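Local coordinates for protein FACT complex subunit SPT16 (Ashbya gossypii, PDB 6A8M) that probably serves in the FACT histone chaperone complex, which reorganizes nucleosomes during transcription, replication and repair, this chain being the N-terminal peptidase-like part of the subunit, at residues A[17-22]-A[171-176]; A[30-35]-A[67-72]; A[213-218]-A[260-265]; A[194-199]-A[302-307]. All blocks are in the same frame, centred on the assembly; numbering follows the deposited sequence.

Contact 1: A[17-22]-A[171-176]; sequences LALRDR and SSLWAV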
# COMPACT_ATOMS: atom_id res chain seq x y z
N LEU A 17 3.68 15.22 -15.22
CA LEU A 17 4.37 16.49 -15.11
C LEU A 17 4.93 16.71 -13.70
O LEU A 17 6.03 17.25 -13.55
CB LEU A 17 3.45 17.64 -15.51
CG LEU A 17 3.09 17.67 -17.00
CD1 LEU A 17 2.29 18.91 -17.31
CD2 LEU A 17 4.35 17.62 -17.84
N ALA A 18 4.20 16.26 -12.67
CA ALA A 18 4.76 16.32 -11.31
C ALA A 18 6.05 15.52 -11.21
O ALA A 18 7.02 15.97 -10.58
CB ALA A 18 3.74 15.83 -10.29
N LEU A 19 6.08 14.34 -11.84
CA LEU A 19 7.29 13.51 -11.84
C LEU A 19 8.43 14.20 -12.58
O LEU A 19 9.58 14.20 -12.11
CB LEU A 19 6.97 12.16 -12.49
CG LEU A 19 8.11 11.17 -12.69
CD1 LEU A 19 8.74 10.74 -11.36
CD2 LEU A 19 7.57 9.96 -13.44
N ARG A 20 8.14 14.78 -13.74
CA ARG A 20 9.13 15.57 -14.47
C ARG A 20 9.68 16.68 -13.59
O ARG A 20 10.89 16.88 -13.50
CB ARG A 20 8.48 16.15 -15.73
CG ARG A 20 9.45 16.80 -16.70
CD ARG A 20 9.65 18.25 -16.42
NE ARG A 20 8.40 19.00 -16.51
CZ ARG A 20 8.13 19.89 -17.45
NH1 ARG A 20 9.03 20.16 -18.40
NH2 ARG A 20 6.96 20.53 -17.45
N ASP A 21 8.79 17.43 -12.94
CA ASP A 21 9.23 18.57 -12.13
C ASP A 21 10.12 18.14 -10.98
O ASP A 21 11.10 18.82 -10.66
CB ASP A 21 8.01 19.34 -11.62
CG ASP A 21 7.27 20.02 -12.74
OD1 ASP A 21 7.88 20.22 -13.81
OD2 ASP A 21 6.08 20.35 -12.56
N ARG A 22 9.82 16.99 -10.37
CA ARG A 22 10.44 16.65 -9.09
C ARG A 22 11.69 15.78 -9.21
O ARG A 22 12.55 15.85 -8.32
CB ARG A 22 9.42 15.95 -8.18
CG ARG A 22 9.85 15.85 -6.72
CD ARG A 22 9.41 17.08 -5.93
NE ARG A 22 8.00 16.99 -5.55
CZ ARG A 22 7.55 16.28 -4.51
NH1 ARG A 22 6.25 16.25 -4.22
NH2 ARG A 22 8.40 15.61 -3.74
N SER A 171 8.38 7.85 -3.35
CA SER A 171 7.52 7.83 -2.17
C SER A 171 7.01 9.24 -1.84
O SER A 171 5.81 9.43 -1.56
CB SER A 171 8.28 7.24 -0.99
OG SER A 171 7.62 7.51 0.23
N SER A 172 7.91 10.23 -1.84
CA SER A 172 7.50 11.61 -1.58
C SER A 172 6.54 12.12 -2.65
O SER A 172 5.59 12.85 -2.35
CB SER A 172 8.72 12.51 -1.50
OG SER A 172 9.62 12.03 -0.53
N LEU A 173 6.79 11.77 -3.91
CA LEU A 173 5.94 12.24 -5.00
C LEU A 173 4.53 11.67 -4.89
O LEU A 173 3.55 12.38 -5.18
CB LEU A 173 6.58 11.87 -6.33
CG LEU A 173 5.83 12.14 -7.63
CD1 LEU A 173 5.98 13.60 -8.01
CD2 LEU A 173 6.40 11.23 -8.70
N TRP A 174 4.40 10.41 -4.47
CA TRP A 174 3.13 9.68 -4.41
C TRP A 174 2.33 9.95 -3.15
O TRP A 174 1.16 9.55 -3.08
CB TRP A 174 3.36 8.15 -4.45
CG TRP A 174 3.84 7.65 -5.72
CD1 TRP A 174 3.62 8.18 -6.95
CD2 TRP A 174 4.66 6.50 -5.91
NE1 TRP A 174 4.26 7.43 -7.91
CE2 TRP A 174 4.92 6.40 -7.30
CE3 TRP A 174 5.22 5.56 -5.06
CZ2 TRP A 174 5.69 5.38 -7.84
CZ3 TRP A 174 5.97 4.54 -5.60
CH2 TRP A 174 6.20 4.46 -6.98
N ALA A 175 2.93 10.57 -2.14
CA ALA A 175 2.38 10.53 -0.79
C ALA A 175 0.98 11.16 -0.73
O ALA A 175 0.04 10.56 -0.20
CB ALA A 175 3.33 11.25 0.17
N VAL A 176 0.85 12.37 -1.24
CA VAL A 176 -0.38 13.13 -1.08
C VAL A 176 -1.43 12.57 -2.04
O VAL A 176 -1.16 12.39 -3.24
CB VAL A 176 -0.14 14.62 -1.33
CG1 VAL A 176 -1.46 15.36 -1.52
CG2 VAL A 176 0.69 15.22 -0.18

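Contact 2: A[30-35]-A[67-72]; sequences PSSLVF and AVFKEG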
# COMPACT_ATOMS: atom_id res chain seq x y z
N PRO A 30 19.40 12.54 -10.46
CA PRO A 30 19.32 11.85 -11.75
C PRO A 30 18.98 12.84 -12.85
O PRO A 30 18.22 13.79 -12.64
CB PRO A 30 18.21 10.82 -11.54
CG PRO A 30 17.34 11.44 -10.47
CD PRO A 30 18.28 12.19 -9.56
N SER A 31 19.56 12.62 -14.03
CA SER A 31 19.31 13.46 -15.20
C SER A 31 18.17 12.94 -16.06
O SER A 31 17.69 13.66 -16.95
CB SER A 31 20.57 13.55 -16.06
OG SER A 31 21.67 14.03 -15.32
N SER A 32 17.73 11.71 -15.82
CA SER A 32 16.63 11.07 -16.54
C SER A 32 16.21 9.87 -15.70
O SER A 32 16.93 9.46 -14.80
CB SER A 32 17.04 10.63 -17.95
OG SER A 32 18.08 9.66 -17.93
N LEU A 33 15.04 9.31 -16.03
CA LEU A 33 14.48 8.15 -15.35
C LEU A 33 14.19 7.09 -16.39
O LEU A 33 13.73 7.42 -17.49
CB LEU A 33 13.19 8.50 -14.61
CG LEU A 33 13.22 9.66 -13.62
CD1 LEU A 33 11.86 9.84 -13.00
CD2 LEU A 33 14.30 9.39 -12.56
N VAL A 34 14.43 5.82 -16.05
CA VAL A 34 14.00 4.70 -16.90
C VAL A 34 13.32 3.64 -16.04
O VAL A 34 13.92 3.14 -15.08
CB VAL A 34 15.17 4.08 -17.68
CG1 VAL A 34 14.63 2.98 -18.59
CG2 VAL A 34 15.94 5.15 -18.51
N PHE A 35 12.09 3.27 -16.42
CA PHE A 35 11.32 2.22 -15.74
C PHE A 35 10.91 1.18 -16.77
O PHE A 35 10.36 1.53 -17.82
CB PHE A 35 10.07 2.80 -15.06
CG PHE A 35 10.39 3.90 -14.09
CD1 PHE A 35 10.79 3.58 -12.81
CD2 PHE A 35 10.31 5.23 -14.46
CE1 PHE A 35 11.10 4.57 -11.89
CE2 PHE A 35 10.62 6.24 -13.54
CZ PHE A 35 11.02 5.91 -12.26
N ALA A 67 10.49 6.18 -20.07
CA ALA A 67 11.64 6.98 -19.68
C ALA A 67 11.24 8.44 -19.63
O ALA A 67 10.46 8.90 -20.47
CB ALA A 67 12.81 6.80 -20.66
N VAL A 68 11.75 9.16 -18.63
CA VAL A 68 11.33 10.54 -18.37
C VAL A 68 12.55 11.45 -18.42
O VAL A 68 13.61 11.11 -17.91
CB VAL A 68 10.63 10.68 -16.99
CG1 VAL A 68 10.03 12.06 -16.89
CG2 VAL A 68 9.53 9.59 -16.80
N PHE A 69 12.37 12.62 -19.05
CA PHE A 69 13.41 13.62 -19.23
C PHE A 69 12.83 15.00 -18.93
O PHE A 69 11.61 15.17 -18.82
CB PHE A 69 13.98 13.61 -20.66
CG PHE A 69 14.37 12.25 -21.14
CD1 PHE A 69 13.44 11.40 -21.72
CD2 PHE A 69 15.69 11.83 -21.05
CE1 PHE A 69 13.81 10.15 -22.16
CE2 PHE A 69 16.06 10.58 -21.50
CZ PHE A 69 15.13 9.74 -22.05
N LYS A 70 13.70 16.01 -18.83
CA LYS A 70 13.20 17.38 -18.69
C LYS A 70 12.24 17.75 -19.80
O LYS A 70 11.17 18.34 -19.55
CB LYS A 70 14.36 18.38 -18.66
CG LYS A 70 13.88 19.85 -18.76
CD LYS A 70 15.00 20.89 -18.67
CE LYS A 70 14.39 22.28 -18.93
NZ LYS A 70 15.30 23.45 -18.71
N GLU A 71 12.57 17.41 -21.04
CA GLU A 71 11.83 17.92 -22.19
C GLU A 71 10.83 16.92 -22.76
O GLU A 71 10.16 17.23 -23.75
CB GLU A 71 12.80 18.37 -23.29
CG GLU A 71 14.03 19.16 -22.81
CD GLU A 71 13.73 20.60 -22.39
OE1 GLU A 71 14.69 21.41 -22.36
OE2 GLU A 71 12.56 20.94 -22.09
N GLY A 72 10.72 15.73 -22.18
CA GLY A 72 9.78 14.77 -22.73
C GLY A 72 9.82 13.42 -22.05
O GLY A 72 10.45 13.23 -21.00
O HOH W 1 16.67 14.84 -19.02

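Contact 3: A[213-218]-A[260-265]; sequences ITDAKL and PIIQSG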
# COMPACT_ATOMS: atom_id res chain seq x y z
N ILE A 213 -10.05 -26.49 14.12
CA ILE A 213 -9.67 -25.65 12.99
C ILE A 213 -8.47 -24.82 13.42
O ILE A 213 -8.38 -24.39 14.57
CB ILE A 213 -10.87 -24.78 12.53
CG1 ILE A 213 -10.62 -24.19 11.15
CG2 ILE A 213 -11.19 -23.68 13.55
CD1 ILE A 213 -11.83 -23.41 10.60
N THR A 214 -7.56 -24.62 12.48
CA THR A 214 -6.40 -23.76 12.67
C THR A 214 -6.73 -22.32 12.31
O THR A 214 -7.68 -22.04 11.58
CB THR A 214 -5.21 -24.22 11.83
OG1 THR A 214 -5.48 -23.98 10.43
CG2 THR A 214 -4.90 -25.72 12.07
N ASP A 215 -5.91 -21.41 12.83
CA ASP A 215 -6.01 -20.01 12.47
C ASP A 215 -5.94 -19.81 10.95
O ASP A 215 -6.69 -19.02 10.38
CB ASP A 215 -4.88 -19.22 13.14
CG ASP A 215 -5.06 -19.08 14.64
OD1 ASP A 215 -6.16 -19.36 15.14
OD2 ASP A 215 -4.07 -18.70 15.29
N ALA A 216 -5.04 -20.55 10.29
CA ALA A 216 -4.83 -20.35 8.86
C ALA A 216 -6.01 -20.87 8.04
O ALA A 216 -6.37 -20.27 7.02
CB ALA A 216 -3.52 -21.03 8.43
N LYS A 217 -6.63 -21.96 8.47
CA LYS A 217 -7.84 -22.44 7.79
C LYS A 217 -8.98 -21.44 7.92
O LYS A 217 -9.69 -21.15 6.94
CB LYS A 217 -8.25 -23.79 8.35
CG LYS A 217 -9.51 -24.37 7.73
CD LYS A 217 -9.34 -24.54 6.23
CE LYS A 217 -10.61 -25.10 5.62
NZ LYS A 217 -10.60 -25.01 4.15
N LEU A 218 -9.16 -20.88 9.12
CA LEU A 218 -10.19 -19.87 9.32
C LEU A 218 -9.95 -18.63 8.46
O LEU A 218 -10.88 -18.11 7.84
CB LEU A 218 -10.26 -19.51 10.80
CG LEU A 218 -11.29 -18.47 11.22
CD1 LEU A 218 -12.69 -18.95 10.87
CD2 LEU A 218 -11.16 -18.18 12.71
N PRO A 260 -5.64 -12.39 4.62
CA PRO A 260 -6.06 -12.07 5.99
C PRO A 260 -5.28 -12.86 7.03
O PRO A 260 -4.93 -14.02 6.81
CB PRO A 260 -7.54 -12.46 6.01
CG PRO A 260 -7.98 -12.37 4.56
CD PRO A 260 -6.77 -12.75 3.74
N ILE A 261 -5.03 -12.23 8.17
CA ILE A 261 -4.19 -12.78 9.22
C ILE A 261 -5.05 -12.99 10.45
O ILE A 261 -5.67 -12.04 10.95
CB ILE A 261 -3.01 -11.86 9.56
CG1 ILE A 261 -2.12 -11.62 8.33
CG2 ILE A 261 -2.20 -12.45 10.72
CD1 ILE A 261 -1.12 -10.47 8.49
N ILE A 262 -5.07 -14.22 10.96
CA ILE A 262 -5.65 -14.55 12.26
C ILE A 262 -4.56 -15.22 13.09
O ILE A 262 -3.84 -16.10 12.60
CB ILE A 262 -6.88 -15.46 12.12
CG1 ILE A 262 -7.97 -14.74 11.31
CG2 ILE A 262 -7.44 -15.91 13.49
CD1 ILE A 262 -9.16 -15.65 11.01
N GLN A 263 -4.41 -14.77 14.34
CA GLN A 263 -3.50 -15.38 15.31
C GLN A 263 -4.23 -15.45 16.63
O GLN A 263 -4.48 -14.42 17.26
CB GLN A 263 -2.20 -14.58 15.45
CG GLN A 263 -1.40 -14.48 14.17
CD GLN A 263 -0.19 -13.59 14.32
OE1 GLN A 263 0.03 -12.98 15.37
NE2 GLN A 263 0.60 -13.50 13.26
N SER A 264 -4.59 -16.66 17.06
CA SER A 264 -5.35 -16.82 18.29
C SER A 264 -4.49 -17.23 19.49
O SER A 264 -5.04 -17.39 20.58
CB SER A 264 -6.46 -17.84 18.10
OG SER A 264 -5.90 -19.10 17.82
N GLY A 265 -3.18 -17.39 19.31
CA GLY A 265 -2.33 -17.79 20.41
C GLY A 265 -2.13 -19.29 20.56
O GLY A 265 -2.79 -20.10 19.89
O HOH W 2 -3.35 -20.40 17.23
O HOH W 3 -1.35 -18.19 17.19

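Contact 4: A[194-199]-A[302-307]; sequences KFMNLL and ISRTFL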
# COMPACT_ATOMS: atom_id res chain seq x y z
N LYS A 194 -16.17 -4.49 5.84
CA LYS A 194 -17.12 -5.57 5.58
C LYS A 194 -16.50 -6.93 5.83
O LYS A 194 -17.16 -7.83 6.36
CB LYS A 194 -17.62 -5.52 4.14
CG LYS A 194 -18.45 -4.31 3.81
CD LYS A 194 -19.66 -4.26 4.70
CE LYS A 194 -20.74 -3.47 4.05
NZ LYS A 194 -21.99 -3.58 4.85
N PHE A 195 -15.26 -7.11 5.40
CA PHE A 195 -14.58 -8.38 5.60
C PHE A 195 -14.17 -8.60 7.05
O PHE A 195 -14.19 -9.74 7.53
CB PHE A 195 -13.40 -8.49 4.63
CG PHE A 195 -13.85 -8.79 3.23
CD1 PHE A 195 -14.21 -10.08 2.89
CD2 PHE A 195 -14.00 -7.78 2.30
CE1 PHE A 195 -14.70 -10.38 1.62
CE2 PHE A 195 -14.48 -8.07 1.03
CZ PHE A 195 -14.82 -9.36 0.69
N MET A 196 -13.81 -7.54 7.78
CA MET A 196 -13.59 -7.72 9.22
C MET A 196 -14.88 -8.17 9.91
O MET A 196 -14.86 -9.03 10.80
CB MET A 196 -13.04 -6.44 9.86
CG MET A 196 -12.68 -6.60 11.35
SD MET A 196 -11.51 -7.95 11.70
CE MET A 196 -9.98 -7.23 11.11
N ASN A 197 -16.03 -7.61 9.50
CA ASN A 197 -17.31 -8.07 10.04
C ASN A 197 -17.52 -9.55 9.76
O ASN A 197 -17.95 -10.30 10.65
CB ASN A 197 -18.47 -7.27 9.46
CG ASN A 197 -19.81 -7.79 9.98
OD1 ASN A 197 -20.09 -7.68 11.17
ND2 ASN A 197 -20.60 -8.42 9.11
N LEU A 198 -17.26 -9.99 8.52
CA LEU A 198 -17.42 -11.40 8.17
C LEU A 198 -16.48 -12.25 8.99
O LEU A 198 -16.84 -13.34 9.44
CB LEU A 198 -17.12 -11.63 6.70
CG LEU A 198 -18.14 -11.27 5.63
CD1 LEU A 198 -17.50 -11.59 4.29
CD2 LEU A 198 -19.43 -12.06 5.83
N LEU A 199 -15.26 -11.76 9.18
CA LEU A 199 -14.27 -12.48 9.96
C LEU A 199 -14.75 -12.66 11.39
O LEU A 199 -14.64 -13.75 11.96
CB LEU A 199 -12.95 -11.73 9.93
CG LEU A 199 -11.75 -12.49 10.48
CD1 LEU A 199 -10.50 -11.94 9.79
CD2 LEU A 199 -11.63 -12.33 12.00
N ILE A 302 -7.20 -2.90 8.36
CA ILE A 302 -7.91 -2.87 9.64
C ILE A 302 -7.43 -4.06 10.45
O ILE A 302 -7.28 -5.16 9.92
CB ILE A 302 -9.45 -2.90 9.47
CG1 ILE A 302 -10.14 -2.69 10.84
CG2 ILE A 302 -9.94 -4.18 8.74
CD1 ILE A 302 -11.68 -2.49 10.74
N SER A 303 -7.17 -3.83 11.74
CA SER A 303 -6.81 -4.91 12.65
C SER A 303 -7.65 -4.76 13.90
O SER A 303 -7.83 -3.65 14.41
CB SER A 303 -5.33 -4.93 13.04
OG SER A 303 -4.50 -5.25 11.94
N ARG A 304 -8.14 -5.87 14.41
CA ARG A 304 -8.94 -5.86 15.63
C ARG A 304 -8.42 -6.95 16.55
O ARG A 304 -7.83 -7.95 16.10
CB ARG A 304 -10.44 -6.09 15.34
CG ARG A 304 -11.06 -4.98 14.51
CD ARG A 304 -11.13 -3.71 15.35
NE ARG A 304 -11.82 -2.58 14.73
CZ ARG A 304 -11.18 -1.57 14.14
NH1 ARG A 304 -9.84 -1.60 14.04
NH2 ARG A 304 -11.87 -0.54 13.65
N THR A 305 -8.67 -6.77 17.83
CA THR A 305 -8.46 -7.82 18.82
C THR A 305 -9.83 -8.25 19.33
O THR A 305 -10.68 -7.41 19.66
CB THR A 305 -7.60 -7.31 19.99
OG1 THR A 305 -6.34 -6.86 19.51
CG2 THR A 305 -7.36 -8.43 21.01
N PHE A 306 -10.07 -9.56 19.36
CA PHE A 306 -11.30 -10.09 19.93
C PHE A 306 -10.95 -10.76 21.25
O PHE A 306 -9.89 -11.39 21.37
CB PHE A 306 -11.97 -11.06 18.95
CG PHE A 306 -12.30 -10.43 17.63
CD1 PHE A 306 -13.44 -9.66 17.47
CD2 PHE A 306 -11.44 -10.58 16.56
CE1 PHE A 306 -13.74 -9.05 16.23
CE2 PHE A 306 -11.71 -9.97 15.33
CZ PHE A 306 -12.86 -9.21 15.16
N LEU A 307 -11.80 -10.56 22.26
CA LEU A 307 -11.57 -11.07 23.61
C LEU A 307 -12.61 -12.13 23.93
O LEU A 307 -13.81 -11.89 23.79
CB LEU A 307 -11.63 -9.93 24.64
CG LEU A 307 -10.76 -8.71 24.39
CD1 LEU A 307 -11.03 -7.64 25.46
CD2 LEU A 307 -9.32 -9.12 24.40

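Contact 1: A[17-22]-A[171-176]
Leu-173 reaches out from helix 167-174 toward the flank of helix 9-22, and its two methyls are shared between neighbouring residues there. CG stands opposite the backbone N (chi1 175°), which swings the forked end of the side chain closer to segment 17-22 than the direction of its CB bond alone would bring it. One branch, CD1, settles against the last turn, 3.6 Å from the backbone O of Ala-18 and 3.9 Å from Ala-18 CB. The other branch goes to Leu-19, where Leu-173 CD2 lies 3.6 Å from Leu-19 CD1, and the two side chains cross at about a right angle. Arg-22 flanks the same leucine from the end of the helix. Its chain, bent at chi2 and chi3, passes Leu-173 CD1 with its CB and carries the guanidinium to Ser-172, whose CB lies 3.8 Å from Arg-22 NH2, at the edge of the group and near its plane. That approach is van der Waals contact, and Ser-172 OG bonds instead to Leu-168 O within its own helix. Cutting Leu-173 back to an alanine would remove both methyls and would probably open a gap beside Leu-19 and Ala-18. Leu-52 and Trp-55 of helix 48-57 adjoin Leu-19 and Leu-173 respectively, making this a partly buried three-helix junction of helices 9-22, 48-57 and 167-174, beside the mixed sheet of the N-terminal lobe of Spt16.

Contact 2: A[30-35]-A[67-72]
Val-34 holds CG1 anti to its backbone N (chi1 -177°), which leaves CG2 to meet Ala-67, and Phe-69 holds CG anti to its carbonyl carbon (chi1 -50°), its ring coming to Ser-32. These groups lie along an antiparallel junction between strands 32-37 and 64-68, central neighbours in the mixed six-stranded sheet of the N-terminal lobe. Leu-33 and Val-68 form its hydrogen-bonded pair. Leu-33 N donates to Val-68 O at 3.0 Å, and Val-68 N returns a bond of 2.9 Å to Leu-33 O. The latter oxygen also receives a CA-H...O contact from Ala-67 CA, at 3.1 Å. The side chains of this pair meet at their roots, Leu-33 CB lying 4.1 Å from Val-68 CB, and Phe-23 touches both residues on their face.

Val-34 and Ala-67 make the adjoining non-hydrogen-bonded pair, with their side chains on the other face of the sheet. There Val-34 CG2 is 4.1 Å from Ala-67 CB, on the side facing helix 113-128, whose Val-125 and Leu-121 touch Val-34 and Ala-67 respectively. Ser-32 CB approaches the Phe-69 ring obliquely, 3.6 Å from Phe-69 CD2. Phe-69 N bonds to Gly-72 O as the chain turns back toward strand 72-77. A water links Ser-31 and Lys-70, donating to Ser-31 O at 2.6 Å and accepting from Lys-70 N at 3.2 Å.

Contact 3: A[213-218]-A[260-265]
Asp-215 grips Ser-264 with both carboxylate oxygens. Ser-264 OG donates to Asp-215 OD1 at 2.7 Å, using the syn lone pair of that oxygen, while Ser-264 N donates to Asp-215 OD2 at 2.8 Å along a nearly straight path (167° at the hydrogen). This second donor stands above the carboxylate plane, 44° out of it. Ser-264 OG sits between its own backbone N and carbonyl carbon (chi1 63°), which lets hydroxyl and amide address the same carboxylate; the hydroxyl oxygen is also bonded to Asp-282 N. Waters extend the network: one lies 2.7 Å from Asp-215 OD2 and within bonding distance of Gly-265 O, and another accepts from Gly-265 N.

The aspartate occupies the first turn of helix 215-224, just after the N-cap Thr-214, whose OG1 accepts from Lys-217 N at 3.0 Å. Its bonds to Ser-264 tie the helix start to the chain just after strand 261-263, within the part related to the M24 metallopeptidases. Proximity to the helix N-terminus would be expected to stabilise negative charge on Asp-215. A leucine here would probably leave the buried Ser-264 amide without its carboxylate acceptor and its hydroxyl without OD1.

Nearer the backbone, Asp-215 CB lies 3.3 Å from Ile-262 O. One turn along the helix, Leu-218 meets Ile-262 at about a right angle, its CG 3.5 Å from Ile-262 CD1. Leu-199, Leu-203 and Glu-202 of helix 179-208 add to the surroundings: the first touches Ile-262, the other two Leu-218.

Contact 4: A[194-199]-A[302-307]
Met-196 is the bump that helix 179-208 pushes against the side-chain surface of strand 298-308, and it lodges among the side chains of Ile-302, Arg-304 and Phe-306, alternate residues directed toward the helix. With CG anti to the backbone N (chi1 -175°) and bends at chi2 and chi3, the thioether curls along the strand surface. Its terminal methyl drops against the upstream end of the hollow, where Met-196 CE is 3.6 Å from Ile-302 O and 3.9 Å from Ile-302 CG2. In the middle, Met-196 CG rests on the aliphatic part of Arg-304, 3.9 Å from Arg-304 CG. The sulfur, between CG and the methyl, meets the rim of the phenyl ring: Met-196 SD lies 3.9 Å from Phe-306 CZ, close to the ring plane, a Met-aromatic contact made at the edge.

A second, smaller bump follows one turn later, as Leu-199 CD2 approaches Phe-306 CE2 at 4.1 Å and obliquely to the ring. The guanidinium of Arg-304 turns off beside this packing, with Ile-302 CD1 over one face, 3.5 Å above its plane. Arg-304 NH1 donates to Ser-303 O; beyond the segments, NH2 pairs with Asp-419 and bonds to Tyr-434 O, while NE bonds to Thr-435 O. Segments 194-199 and 302-307 run in the same general N-to-C direction, their axes inclined by 27°, in the helix-on-sheet layering of the peptidase M24-like ("pita-bread") fold.

The four contacts fall into two pairs on opposite sides of the chain's centre. Contacts 1 and 2 belong to the N-terminal lobe side, with centres 13 Å apart; contact 2 is nested within the loop closed by contact 1, and helix 9-22 packs against strands 32-37 and 64-68 through Leu-19. Contacts 3 and 4 lie in the M24-like part, with centres about 12 Å apart, contact 3 nested in the loop closed by contact 4. Both reach the sheet containing strands 261-263 and 298-308, and the two touch. About 35 Å separates the centres of contacts 1 and 4, with helices 167-174 and 179-208 successive along the chain. Each pair joins parts of its own lobe, consistent with a two-lobed N-terminal region.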